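Local structure of aminotransferase (Paracoccus denitrificans, 4GRX) at residues 67-72 with 274-279; 122-127 with 327-332; 131-136 with 231-236; 365-370 with 441-446. The protein probably moves amino groups from amine donors to keto acceptors, as a class III omega-aminotransferase that carries pyridoxal phosphate on a lysine. One frame throughout, in Å; residues are numbered along the deposited sequence.

Overall arrangement
Contacts 1, 2 and 3 are buried, whereas contact 4 has a buried half and an exposed half. Contacts 2 and 3 each include a strand of the same mixed sheet: strand 122-126 is followed in the chain by helix 129-146, whose Thr135 makes a probable hydrogen bond to His331. Contact 2 is a cluster of rings, while in contact 3 methionine methylenes pack on one ring. Contact 1 lies nearest the centre of the chain and joins two loops, chiefly by a polar link from Arg276 to a backbone carbonyl. Contact 4, about 41 Å from contact 2 between centres and across the middle of the chain from it, joins two helices; its methionine packs inward while opposite charges lie toward the surface. Contacts 1, 2 and 3 also touch the second subunit.

Contact 1. Residues 67-72 with 274-279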
loop_
_atom_site.group_PDB
_atom_site.type_symbol
_atom_site.label_atom_id
_atom_site.label_comp_id
_atom_site.label_asym_id
_atom_site.label_seq_id
_atom_site.Cartn_x
_atom_site.Cartn_y
_atom_site.Cartn_z
ATOM N N GLY A 67 -13.506 -14.471 2.006
ATOM C CA GLY A 67 -13.131 -13.302 2.784
ATOM C C GLY A 67 -13.332 -12.104 1.878
ATOM O O GLY A 67 -14.416 -11.524 1.817
ATOM N N LEU A 68 -12.296 -11.768 1.120
ATOM C CA LEU A 68 -12.362 -10.628 0.230
ATOM C C LEU A 68 -11.839 -10.953 -1.160
ATOM O O LEU A 68 -10.879 -10.352 -1.611
ATOM C CB LEU A 68 -11.580 -9.492 0.851
ATOM C CG LEU A 68 -12.006 -8.071 0.532
ATOM C CD1 LEU A 68 -13.511 -7.944 0.366
ATOM C CD2 LEU A 68 -11.476 -7.175 1.638
ATOM N N TRP A 69 -12.499 -11.897 -1.836
ATOM C CA TRP A 69 -12.074 -12.454 -3.145
ATOM C C TRP A 69 -10.816 -13.280 -3.103
ATOM O O TRP A 69 -10.591 -14.102 -3.981
ATOM C CB TRP A 69 -11.887 -11.379 -4.226
ATOM C CG TRP A 69 -12.992 -10.368 -4.353
ATOM C CD1 TRP A 69 -13.158 -9.199 -3.617
ATOM C CD2 TRP A 69 -14.108 -10.376 -5.312
ATOM N NE1 TRP A 69 -14.272 -8.510 -4.035
ATOM C CE2 TRP A 69 -14.890 -9.162 -5.041
ATOM C CE3 TRP A 69 -14.523 -11.231 -6.317
ATOM C CZ2 TRP A 69 -16.033 -8.845 -5.762
ATOM C CZ3 TRP A 69 -15.681 -10.903 -7.036
ATOM C CH2 TRP A 69 -16.414 -9.739 -6.765
ATOM N N ASN A 70 -9.990 -13.071 -2.086
ATOM C CA ASN A 70 -8.603 -13.526 -2.086
ATOM C C ASN A 70 -8.292 -14.867 -1.399
ATOM O O ASN A 70 -7.270 -15.491 -1.696
ATOM C CB ASN A 70 -7.710 -12.422 -1.498
ATOM C CG ASN A 70 -8.093 -12.045 -0.071
ATOM O OD1 ASN A 70 -9.200 -12.309 0.387
ATOM N ND2 ASN A 70 -7.173 -11.409 0.631
ATOM N N MET A 71 -9.140 -15.310 -0.473
ATOM C CA MET A 71 -8.837 -16.568 0.251
ATOM C C MET A 71 -9.253 -17.834 -0.526
ATOM O O MET A 71 -9.924 -18.720 0.004
ATOM C CB MET A 71 -9.467 -16.575 1.648
ATOM C CG MET A 71 -9.271 -15.294 2.420
ATOM S SD MET A 71 -7.808 -15.361 3.446
ATOM C CE MET A 71 -7.488 -13.588 3.460
ATOM N N VAL A 72 -8.828 -17.918 -1.776
ATOM C CA VAL A 72 -9.248 -18.996 -2.671
ATOM C C VAL A 72 -8.894 -20.400 -2.174
ATOM O O VAL A 72 -9.529 -21.377 -2.567
ATOM C CB VAL A 72 -8.691 -18.777 -4.087
ATOM C CG1 VAL A 72 -9.132 -17.407 -4.601
ATOM C CG2 VAL A 72 -7.173 -18.900 -4.079
ATOM N N PHE A 274 -5.213 -15.738 -11.885
ATOM C CA PHE A 274 -5.173 -17.097 -11.329
ATOM C C PHE A 274 -6.530 -17.679 -10.977
ATOM O O PHE A 274 -6.751 -18.024 -9.810
ATOM C CB PHE A 274 -4.288 -17.149 -10.086
ATOM C CG PHE A 274 -2.948 -16.553 -10.291
ATOM C CD1 PHE A 274 -2.658 -15.303 -9.788
ATOM C CD2 PHE A 274 -1.972 -17.239 -11.013
ATOM C CE1 PHE A 274 -1.406 -14.740 -9.993
ATOM C CE2 PHE A 274 -0.719 -16.683 -11.223
ATOM C CZ PHE A 274 -0.441 -15.425 -10.714
ATOM N N GLY A 275 -7.436 -17.760 -11.959
ATOM C CA GLY A 275 -8.501 -18.770 -11.929
ATOM C C GLY A 275 -9.985 -18.470 -11.843
ATOM O O GLY A 275 -10.794 -19.183 -12.441
ATOM N N ARG A 276 -10.364 -17.442 -11.101
ATOM C CA ARG A 276 -11.777 -17.214 -10.826
ATOM C C ARG A 276 -12.656 -17.191 -12.097
ATOM O O ARG A 276 -13.847 -17.553 -12.050
ATOM C CB ARG A 276 -11.969 -15.968 -9.947
ATOM C CG ARG A 276 -13.276 -15.944 -9.174
ATOM C CD ARG A 276 -13.307 -14.854 -8.109
ATOM N NE ARG A 276 -12.613 -15.242 -6.874
ATOM C CZ ARG A 276 -13.070 -16.121 -5.971
ATOM N NH1 ARG A 276 -14.235 -16.746 -6.144
ATOM N NH2 ARG A 276 -12.351 -16.396 -4.889
ATOM N N THR A 277 -12.060 -16.807 -13.220
ATOM C CA THR A 277 -12.770 -16.612 -14.478
ATOM C C THR A 277 -12.929 -17.887 -15.282
ATOM O O THR A 277 -13.753 -17.940 -16.205
ATOM C CB THR A 277 -12.016 -15.625 -15.381
ATOM O OG1 THR A 277 -10.590 -15.883 -15.308
ATOM C CG2 THR A 277 -12.350 -14.194 -14.947
ATOM N N GLY A 278 -12.125 -18.897 -14.943
ATOM C CA GLY A 278 -12.060 -20.137 -15.706
ATOM C C GLY A 278 -10.694 -20.323 -16.339
ATOM O O GLY A 278 -10.465 -21.297 -17.052
ATOM N N ASN A 279 -9.783 -19.393 -16.059
ATOM C CA ASN A 279 -8.434 -19.391 -16.637
ATOM C C ASN A 279 -7.428 -18.694 -15.773
ATOM O O ASN A 279 -7.802 -18.105 -14.769
ATOM C CB ASN A 279 -8.439 -18.704 -17.991
ATOM C CG ASN A 279 -8.918 -19.620 -19.074
ATOM O OD1 ASN A 279 -10.037 -19.474 -19.562
ATOM N ND2 ASN A 279 -8.098 -20.611 -19.417
HETATM O O HOH W 1 -10.420 -13.868 -6.889
#
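Val72 and Arg276 bring the two loops closest, with their CA atoms 8.7 Å apart, and Arg276 leaves a type I beta turn running from Gly275 to Gly278 to reach across the gap. Its chain starts with CG anti to the backbone N (chi1 -157°), stays extended through CD and then bends at chi3, which swings the guanidinium round to the carbonyl of Trp69. NH2 donates to Trp69 O over 3.0 Å, with an N-H...O angle of 141°. The donor stands above the carbonyl plane, 40° out of it, and the oxygen in turn is tilted from the guanidinium plane, so the bond is bent and lies out of the plane of both groups. A water lies at the guanidinium edge, in plane, where it accepts from Arg276 NE at 2.6 Å; it is also 2.9 Å from Trp69 O. Val72 CG1 approaches the same NH2 obliquely at 3.4 Å, while the methylene CD of Arg276 sits at the edge of the indole, 4.2 Å from Trp69 CE3. NH1 bonds to the carbonyls of Phe389 and Pro437, and NH2 has a second acceptor in Ser66 OG, just before segment 67-72. Carbonyl oxygens, one hydroxyl and a water thus receive the N-H groups of this buried side chain, which joins the loops that supply them. The indole of Trp69 comes about 5 Å from the bound delta-amino valeric acid, which sets this buried meeting of two loops beside the ligand pocket of the aminotransferase.

Contact 2. Residues 122-127 with 327-332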
loop_
_atom_site.group_PDB
_atom_site.type_symbol
_atom_site.label_atom_id
_atom_site.label_comp_id
_atom_site.label_asym_id
_atom_site.label_seq_id
_atom_site.Cartn_x
_atom_site.Cartn_y
_atom_site.Cartn_z
ATOM N N ARG A 122 8.966 -7.509 -17.413
ATOM C CA ARG A 122 9.530 -7.071 -16.135
ATOM C C ARG A 122 8.442 -6.907 -15.067
ATOM O O ARG A 122 7.264 -6.697 -15.368
ATOM C CB ARG A 122 10.369 -5.784 -16.298
ATOM C CG ARG A 122 11.664 -5.953 -17.087
ATOM C CD ARG A 122 12.655 -4.824 -16.812
ATOM N NE ARG A 122 13.752 -4.787 -17.781
ATOM C CZ ARG A 122 14.903 -5.451 -17.651
ATOM N NH1 ARG A 122 15.121 -6.211 -16.587
ATOM N NH2 ARG A 122 15.847 -5.360 -18.584
ATOM N N VAL A 123 8.866 -7.001 -13.814
ATOM C CA VAL A 123 7.963 -7.048 -12.671
ATOM C C VAL A 123 8.404 -6.012 -11.620
ATOM O O VAL A 123 9.580 -5.975 -11.215
ATOM C CB VAL A 123 7.947 -8.478 -12.046
ATOM C CG1 VAL A 123 6.841 -8.629 -11.013
ATOM C CG2 VAL A 123 7.807 -9.553 -13.124
ATOM N N PHE A 124 7.459 -5.172 -11.199
ATOM C CA PHE A 124 7.660 -4.278 -10.056
ATOM C C PHE A 124 6.659 -4.609 -8.930
ATOM O O PHE A 124 5.507 -4.961 -9.206
ATOM C CB PHE A 124 7.547 -2.815 -10.488
ATOM C CG PHE A 124 7.989 -1.835 -9.430
ATOM C CD1 PHE A 124 9.353 -1.585 -9.211
ATOM C CD2 PHE A 124 7.045 -1.153 -8.643
ATOM C CE1 PHE A 124 9.760 -0.677 -8.236
ATOM C CE2 PHE A 124 7.450 -0.244 -7.671
ATOM C CZ PHE A 124 8.808 -0.008 -7.472
ATOM N N TYR A 125 7.091 -4.512 -7.670
ATOM C CA TYR A 125 6.236 -4.966 -6.558
ATOM C C TYR A 125 5.618 -3.854 -5.701
ATOM O O TYR A 125 6.178 -2.763 -5.565
ATOM C CB TYR A 125 6.969 -5.986 -5.678
ATOM C CG TYR A 125 7.295 -7.287 -6.388
ATOM C CD1 TYR A 125 6.325 -8.267 -6.570
ATOM C CD2 TYR A 125 8.579 -7.536 -6.871
ATOM C CE1 TYR A 125 6.615 -9.451 -7.224
ATOM C CE2 TYR A 125 8.878 -8.714 -7.529
ATOM C CZ TYR A 125 7.893 -9.672 -7.702
ATOM O OH TYR A 125 8.184 -10.854 -8.346
ATOM N N THR A 126 4.454 -4.162 -5.128
ATOM C CA THR A 126 3.771 -3.276 -4.197
ATOM C C THR A 126 3.205 -4.104 -3.059
ATOM O O THR A 126 3.381 -5.333 -3.020
ATOM C CB THR A 126 2.590 -2.554 -4.864
ATOM O OG1 THR A 126 1.645 -3.521 -5.323
ATOM C CG2 THR A 126 3.051 -1.735 -6.034
ATOM N N ASN A 127 2.494 -3.448 -2.147
ATOM C CA ASN A 127 1.812 -4.184 -1.083
ATOM C C ASN A 127 0.364 -4.483 -1.421
ATOM O O ASN A 127 -0.130 -5.564 -1.114
ATOM C CB ASN A 127 1.921 -3.451 0.251
ATOM C CG ASN A 127 3.362 -3.253 0.683
ATOM O OD1 ASN A 127 4.112 -4.218 0.839
ATOM N ND2 ASN A 127 3.761 -2.001 0.864
ATOM N N GLU A 327 18.842 7.338 -14.811
ATOM C CA GLU A 327 19.720 6.543 -13.919
ATOM C C GLU A 327 19.114 5.949 -12.640
ATOM O O GLU A 327 19.819 5.266 -11.894
ATOM C CB GLU A 327 21.034 7.266 -13.613
ATOM C CG GLU A 327 22.025 7.197 -14.759
ATOM C CD GLU A 327 23.344 7.842 -14.424
ATOM O OE1 GLU A 327 23.587 8.128 -13.235
ATOM O OE2 GLU A 327 24.136 8.059 -15.357
ATOM N N GLU A 328 17.823 6.189 -12.401
ATOM C CA GLU A 328 17.119 5.613 -11.251
ATOM C C GLU A 328 15.596 5.682 -11.445
ATOM O O GLU A 328 15.077 6.683 -11.939
ATOM C CB GLU A 328 17.545 6.320 -9.945
ATOM C CG GLU A 328 16.992 5.695 -8.660
ATOM C CD GLU A 328 17.769 6.064 -7.395
ATOM O OE1 GLU A 328 18.998 6.280 -7.475
ATOM O OE2 GLU A 328 17.146 6.115 -6.307
ATOM N N PHE A 329 14.888 4.613 -11.082
ATOM C CA PHE A 329 13.428 4.671 -10.968
ATOM C C PHE A 329 13.081 5.091 -9.530
ATOM O O PHE A 329 12.998 4.240 -8.639
ATOM C CB PHE A 329 12.793 3.322 -11.329
ATOM C CG PHE A 329 11.281 3.325 -11.326
ATOM C CD1 PHE A 329 10.559 4.082 -12.251
ATOM C CD2 PHE A 329 10.570 2.536 -10.422
ATOM C CE1 PHE A 329 9.166 4.069 -12.254
ATOM C CE2 PHE A 329 9.179 2.517 -10.428
ATOM C CZ PHE A 329 8.476 3.289 -11.342
ATOM N N PRO A 330 12.894 6.411 -9.295
ATOM C CA PRO A 330 12.738 6.942 -7.937
ATOM C C PRO A 330 11.363 6.603 -7.339
ATOM O O PRO A 330 10.603 7.488 -6.939
ATOM C CB PRO A 330 12.906 8.456 -8.128
ATOM C CG PRO A 330 13.192 8.678 -9.587
ATOM C CD PRO A 330 12.702 7.466 -10.304
ATOM N N HIS A 331 11.066 5.313 -7.276
ATOM C CA HIS A 331 9.782 4.840 -6.833
ATOM C C HIS A 331 9.940 3.504 -6.160
ATOM O O HIS A 331 10.831 2.731 -6.517
ATOM C CB HIS A 331 8.857 4.739 -8.035
ATOM C CG HIS A 331 7.455 4.319 -7.688
ATOM N ND1 HIS A 331 6.497 5.203 -7.362
ATOM C CD2 HIS A 331 6.873 3.059 -7.603
ATOM C CE1 HIS A 331 5.354 4.548 -7.088
ATOM N NE2 HIS A 331 5.583 3.234 -7.236
ATOM N N GLY A 332 9.087 3.223 -5.169
ATOM C CA GLY A 332 9.132 1.962 -4.417
ATOM C C GLY A 332 8.646 2.037 -2.972
ATOM O O GLY A 332 8.784 3.070 -2.308
#
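Phe124 projects from strand 122-126 with one face under the edge of Phe329, an edge-to-face pair whose ring planes stand 83° apart and whose centroids are 5.3 Å from each other. Phe329 CE2 does the touching, 3.9 Å from Phe124 CZ, and it sits toward the rim of the ring rather than over its middle. A first torsion of -169° turns the Phe124 ring away from its own backbone N and carries its far end into the loop. There the backbone takes over: Gly332 CA lies at the ring's edge, 3.6 Å from Phe124 CZ. His331 completes an aromatic cluster. The edge of its imidazole, at CD2, comes to 3.4 Å from Phe124 CE2, but the two rings are inclined at 45° and make neither a stack nor a T-shaped pair. The imidazole nitrogens turn to helix 129-146 instead: ND1 is hydrogen-bonded to Lys138 NZ and NE2 to Thr135 OG1. Thr135 also packs on Phe124, and Met139 of the same helix on Phe329, while Tyr29 of the second subunit packs on Phe329 as well. Across the two segments no hydrogen bond forms, so between them the contact is one of ring packing. The polar side of the histidine is satisfied by the helix, and a lysine at ND1 would probably favour a neutral imidazole, leaving the contact with Phe124 to a C-H edge.

Contact 3. Residues 131-136 with 231-236; sequences EANDTM and GFFAEP
Two first torsions bring Met136 and Phe233 together: at -171° the methionine sends its CG across toward the strand, and at -67° the phenylalanine, its CG opposite the carbonyl carbon, sends its ring up to the helix. The result is helix-on-sheet packing in the large domain of a fold-type I aminotransferase, with helix 129-146 laid against strand 229-234 of the seven-stranded mixed sheet. Met136 CG makes the closest touch, 3.5 Å from Phe233 CZ, approaching the ring obliquely. Beyond CG the methionine chain bends at chi2 and chi3, so the methylenes bear on the ring while the sulfur end leads away. One helical turn earlier, Asn133 slides past the phenylalanine in the opposite direction. Its amide plane stands 77° from the ring, and OD1 rests 3.6 Å from Phe233 CD2, an oblique meeting with no hydrogen bond. What fixes this amide is its other arm, as ND2 bonds to His163 O and to Asp268 OD2 beyond the two segments. Phe233 is held from further sides by Ile155 and Thr157 of the neighbouring strand 154-158, and by His163. The adjacent residues Phe232 and Ala234 pack instead on helix 250-260, so the strand has a helix for each set of side chains. At the rim of the Phe233 ring, in its plane, lies Met136 CB, 3.8 Å from CZ.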
loop_
_atom_site.group_PDB
_atom_site.type_symbol
_atom_site.label_atom_id
_atom_site.label_comp_id
_atom_site.label_asym_id
_atom_site.label_seq_id
_atom_site.Cartn_x
_atom_site.Cartn_y
_atom_site.Cartn_z
ATOM N N GLU A 131 -1.965 0.394 -4.613
ATOM C CA GLU A 131 -0.591 0.831 -4.856
ATOM C C GLU A 131 -0.109 0.470 -6.265
ATOM O O GLU A 131 0.496 1.293 -6.921
ATOM C CB GLU A 131 0.356 0.211 -3.837
ATOM C CG GLU A 131 0.393 0.900 -2.486
ATOM C CD GLU A 131 1.327 0.228 -1.464
ATOM O OE1 GLU A 131 1.444 -1.011 -1.429
ATOM O OE2 GLU A 131 1.933 0.949 -0.649
ATOM N N ALA A 132 -0.383 -0.754 -6.714
ATOM C CA ALA A 132 0.001 -1.207 -8.042
ATOM C C ALA A 132 -0.620 -0.366 -9.176
ATOM O O ALA A 132 0.068 0.014 -10.126
ATOM C CB ALA A 132 -0.335 -2.674 -8.215
ATOM N N ASN A 133 -1.913 -0.058 -9.077
ATOM C CA ASN A 133 -2.542 0.820 -10.071
ATOM C C ASN A 133 -1.980 2.237 -10.015
ATOM O O ASN A 133 -1.678 2.836 -11.059
ATOM C CB ASN A 133 -4.071 0.812 -9.931
ATOM C CG ASN A 133 -4.700 -0.437 -10.526
ATOM O OD1 ASN A 133 -4.336 -0.865 -11.637
ATOM N ND2 ASN A 133 -5.638 -1.037 -9.796
ATOM N N ASP A 134 -1.843 2.757 -8.796
ATOM C CA ASP A 134 -1.176 4.012 -8.553
ATOM C C ASP A 134 0.250 4.068 -9.179
ATOM O O ASP A 134 0.582 5.021 -9.915
ATOM C CB ASP A 134 -1.124 4.267 -7.055
ATOM C CG ASP A 134 -0.924 5.719 -6.738
ATOM O OD1 ASP A 134 0.130 6.271 -7.135
ATOM O OD2 ASP A 134 -1.826 6.329 -6.117
ATOM N N THR A 135 1.065 3.048 -8.888
ATOM C CA THR A 135 2.382 2.876 -9.494
ATOM C C THR A 135 2.295 2.866 -11.024
ATOM O O THR A 135 3.118 3.515 -11.692
ATOM C CB THR A 135 3.061 1.576 -9.000
ATOM O OG1 THR A 135 3.460 1.721 -7.628
ATOM C CG2 THR A 135 4.294 1.217 -9.844
ATOM N N MET A 136 1.299 2.145 -11.568
ATOM C CA MET A 136 1.141 2.007 -13.021
ATOM C C MET A 136 0.907 3.345 -13.706
ATOM O O MET A 136 1.447 3.602 -14.781
ATOM C CB MET A 136 0.017 1.043 -13.399
ATOM C CG MET A 136 -0.029 0.724 -14.892
ATOM S SD MET A 136 1.445 -0.190 -15.420
ATOM C CE MET A 136 2.060 0.855 -16.751
ATOM N N GLY A 231 -3.188 6.238 -20.708
ATOM C CA GLY A 231 -3.542 4.837 -20.542
ATOM C C GLY A 231 -5.028 4.528 -20.456
ATOM O O GLY A 231 -5.864 5.426 -20.299
ATOM N N PHE A 232 -5.335 3.232 -20.566
ATOM C CA PHE A 232 -6.685 2.681 -20.445
ATOM C C PHE A 232 -6.582 1.448 -19.565
ATOM O O PHE A 232 -5.874 0.483 -19.897
ATOM C CB PHE A 232 -7.219 2.290 -21.832
ATOM C CG PHE A 232 -8.533 1.540 -21.813
ATOM C CD1 PHE A 232 -8.572 0.162 -21.620
ATOM C CD2 PHE A 232 -9.736 2.210 -22.025
ATOM C CE1 PHE A 232 -9.783 -0.529 -21.615
ATOM C CE2 PHE A 232 -10.944 1.530 -22.023
ATOM C CZ PHE A 232 -10.971 0.155 -21.808
ATOM N N PHE A 233 -7.264 1.481 -18.428
ATOM C CA PHE A 233 -7.313 0.326 -17.540
ATOM C C PHE A 233 -8.681 -0.326 -17.625
ATOM O O PHE A 233 -9.703 0.372 -17.712
ATOM C CB PHE A 233 -7.083 0.743 -16.090
ATOM C CG PHE A 233 -5.707 1.246 -15.804
ATOM C CD1 PHE A 233 -5.243 2.440 -16.380
ATOM C CD2 PHE A 233 -4.887 0.565 -14.910
ATOM C CE1 PHE A 233 -3.964 2.913 -16.101
ATOM C CE2 PHE A 233 -3.615 1.036 -14.627
ATOM C CZ PHE A 233 -3.153 2.206 -15.215
ATOM N N ALA A 234 -8.697 -1.658 -17.558
ATOM C CA ALA A 234 -9.950 -2.420 -17.447
ATOM C C ALA A 234 -9.758 -3.722 -16.709
ATOM O O ALA A 234 -8.783 -4.447 -16.953
ATOM C CB ALA A 234 -10.546 -2.690 -18.829
ATOM N N GLU A 235 -10.689 -4.018 -15.811
ATOM C CA GLU A 235 -10.855 -5.366 -15.298
ATOM C C GLU A 235 -11.498 -6.190 -16.415
ATOM O O GLU A 235 -12.458 -5.713 -17.055
ATOM C CB GLU A 235 -11.815 -5.372 -14.119
ATOM C CG GLU A 235 -11.342 -4.614 -12.900
ATOM C CD GLU A 235 -12.501 -4.165 -12.040
ATOM O OE1 GLU A 235 -12.916 -3.000 -12.212
ATOM O OE2 GLU A 235 -13.008 -4.974 -11.220
ATOM N N PRO A 236 -10.993 -7.418 -16.669
ATOM C CA PRO A 236 -11.670 -8.222 -17.703
ATOM C C PRO A 236 -13.150 -8.449 -17.357
ATOM O O PRO A 236 -14.028 -8.230 -18.206
ATOM C CB PRO A 236 -10.869 -9.532 -17.727
ATOM C CG PRO A 236 -9.520 -9.148 -17.208
ATOM C CD PRO A 236 -9.760 -8.061 -16.186
#

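Contact 4. Residues 365-370 with 441-446; sequences APRFEA and LTEAQM
The guanidinium of Arg367 has Glu443 OE1 over one face and Met446 SD at its edge, while the ring of Phe368 is met obliquely by Met446 CE. Glu443 is an electrostatic neighbour only: its OE1 is 4.1 Å from Arg367 NH1, well out of the guanidinium plane, and no N-H points at it. The guanidinium and carboxylate planes are 23° apart. The arginine's salt bridge goes from NH2 to Asp447 OD2, about one turn beyond Glu443. Stretched out from a first torsion of 180°, the arginine chain runs alongside Met446 in the opposite direction, with CD 3.7 Å from SD. On the inner side the methionine bends at chi3 and lays its methyl on Phe368, CE to CD2 being 3.7 Å. The sulfur is 5.1 Å from the centroid of that ring, a Met-aromatic contact made at a slant. Here helix 357-375 packs against the first turn of helix 443-463 in the C-terminal part of the chain, and Phe368 also meets Trp391 of strand 390-395 and, edge-to-face, Phe389. The start of the second helix is set by a capping box. Thr442 at the N-cap receives Gln445 N on OG1 at 3.3 Å, and Thr442 N donates to Gln445 OE1 at 3.0 Å, each bond nearly straight at 166°. The residue before Thr442, Leu441, accepts through its O from Asn360 ND2 of helix 357-375.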
loop_
_atom_site.group_PDB
_atom_site.type_symbol
_atom_site.label_atom_id
_atom_site.label_comp_id
_atom_site.label_asym_id
_atom_site.label_seq_id
_atom_site.Cartn_x
_atom_site.Cartn_y
_atom_site.Cartn_z
ATOM N N ALA A 365 -18.348 -24.755 -12.330
ATOM C CA ALA A 365 -18.996 -23.579 -12.927
ATOM C C ALA A 365 -20.373 -23.880 -13.521
ATOM O O ALA A 365 -21.293 -23.077 -13.345
ATOM C CB ALA A 365 -18.097 -22.907 -13.964
ATOM N N PRO A 366 -20.525 -25.022 -14.226
ATOM C CA PRO A 366 -21.854 -25.372 -14.744
ATOM C C PRO A 366 -22.911 -25.468 -13.652
ATOM O O PRO A 366 -23.975 -24.866 -13.785
ATOM C CB PRO A 366 -21.621 -26.741 -15.384
ATOM C CG PRO A 366 -20.210 -26.675 -15.843
ATOM C CD PRO A 366 -19.495 -25.947 -14.746
ATOM N N ARG A 367 -22.615 -26.218 -12.590
ATOM C CA ARG A 367 -23.525 -26.380 -11.458
ATOM C C ARG A 367 -23.849 -25.058 -10.733
ATOM O O ARG A 367 -25.007 -24.822 -10.341
ATOM C CB ARG A 367 -22.943 -27.373 -10.474
ATOM C CG ARG A 367 -23.820 -27.599 -9.264
ATOM C CD ARG A 367 -23.070 -28.371 -8.193
ATOM N NE ARG A 367 -23.959 -28.811 -7.122
ATOM C CZ ARG A 367 -24.586 -29.977 -7.128
ATOM N NH1 ARG A 367 -24.421 -30.806 -8.148
ATOM N NH2 ARG A 367 -25.383 -30.312 -6.125
ATOM N N PHE A 368 -22.820 -24.222 -10.555
ATOM C CA PHE A 368 -22.927 -22.893 -9.946
ATOM C C PHE A 368 -23.892 -22.050 -10.758
ATOM O O PHE A 368 -24.785 -21.411 -10.204
ATOM C CB PHE A 368 -21.551 -22.223 -9.953
ATOM C CG PHE A 368 -21.356 -21.157 -8.896
ATOM C CD1 PHE A 368 -22.397 -20.310 -8.509
ATOM C CD2 PHE A 368 -20.096 -20.969 -8.326
ATOM C CE1 PHE A 368 -22.197 -19.331 -7.547
ATOM C CE2 PHE A 368 -19.880 -19.984 -7.378
ATOM C CZ PHE A 368 -20.935 -19.164 -6.986
ATOM N N GLU A 369 -23.710 -22.064 -12.076
ATOM C CA GLU A 369 -24.595 -21.365 -13.001
ATOM C C GLU A 369 -26.033 -21.885 -12.989
ATOM O O GLU A 369 -26.983 -21.109 -13.162
ATOM C CB GLU A 369 -24.040 -21.433 -14.419
ATOM C CG GLU A 369 -24.783 -20.546 -15.401
ATOM C CD GLU A 369 -24.116 -20.471 -16.753
ATOM O OE1 GLU A 369 -22.953 -20.909 -16.882
ATOM O OE2 GLU A 369 -24.769 -19.973 -17.688
ATOM N N ALA A 370 -26.188 -23.194 -12.792
ATOM C CA ALA A 370 -27.508 -23.806 -12.690
ATOM C C ALA A 370 -28.260 -23.329 -11.440
ATOM O O ALA A 370 -29.454 -23.055 -11.503
ATOM C CB ALA A 370 -27.394 -25.319 -12.720
ATOM N N LEU A 441 -14.010 -25.165 -2.761
ATOM C CA LEU A 441 -15.418 -25.400 -2.452
ATOM C C LEU A 441 -15.950 -26.708 -3.041
ATOM O O LEU A 441 -15.819 -26.943 -4.252
ATOM C CB LEU A 441 -16.276 -24.235 -2.956
ATOM C CG LEU A 441 -17.702 -24.201 -2.407
ATOM C CD1 LEU A 441 -17.729 -23.502 -1.049
ATOM C CD2 LEU A 441 -18.631 -23.513 -3.395
ATOM N N THR A 442 -16.574 -27.520 -2.181
ATOM C CA THR A 442 -17.110 -28.834 -2.553
ATOM C C THR A 442 -18.582 -28.727 -2.967
ATOM O O THR A 442 -19.282 -27.811 -2.536
ATOM C CB THR A 442 -16.988 -29.867 -1.393
ATOM O OG1 THR A 442 -17.942 -29.570 -0.357
ATOM C CG2 THR A 442 -15.566 -29.916 -0.800
ATOM N N GLU A 443 -19.053 -29.667 -3.786
ATOM C CA GLU A 443 -20.447 -29.661 -4.257
ATOM C C GLU A 443 -21.452 -29.516 -3.122
ATOM O O GLU A 443 -22.498 -28.890 -3.296
ATOM C CB GLU A 443 -20.760 -30.913 -5.085
ATOM C CG GLU A 443 -19.834 -31.090 -6.280
ATOM C CD GLU A 443 -20.095 -32.356 -7.074
ATOM O OE1 GLU A 443 -21.151 -32.986 -6.863
ATOM O OE2 GLU A 443 -19.247 -32.720 -7.923
ATOM N N ALA A 444 -21.126 -30.088 -1.966
ATOM C CA ALA A 444 -22.006 -30.050 -0.792
ATOM C C ALA A 444 -22.024 -28.647 -0.194
ATOM O O ALA A 444 -23.078 -28.117 0.152
ATOM C CB ALA A 444 -21.568 -31.076 0.243
ATOM N N GLN A 445 -20.851 -28.048 -0.095
ATOM C CA GLN A 445 -20.723 -26.665 0.343
ATOM C C GLN A 445 -21.446 -25.687 -0.608
ATOM O O GLN A 445 -22.055 -24.705 -0.162
ATOM C CB GLN A 445 -19.238 -26.315 0.501
ATOM C CG GLN A 445 -18.587 -27.079 1.650
ATOM C CD GLN A 445 -17.066 -27.123 1.619
ATOM O OE1 GLN A 445 -16.408 -26.592 0.710
ATOM N NE2 GLN A 445 -16.492 -27.764 2.632
ATOM N N MET A 446 -21.404 -25.969 -1.907
ATOM C CA MET A 446 -22.080 -25.120 -2.882
ATOM C C MET A 446 -23.594 -25.164 -2.680
ATOM O O MET A 446 -24.282 -24.136 -2.774
ATOM C CB MET A 446 -21.694 -25.492 -4.314
ATOM C CG MET A 446 -22.304 -24.573 -5.352
ATOM S SD MET A 446 -21.956 -25.075 -7.042
ATOM C CE MET A 446 -20.285 -24.472 -7.257
#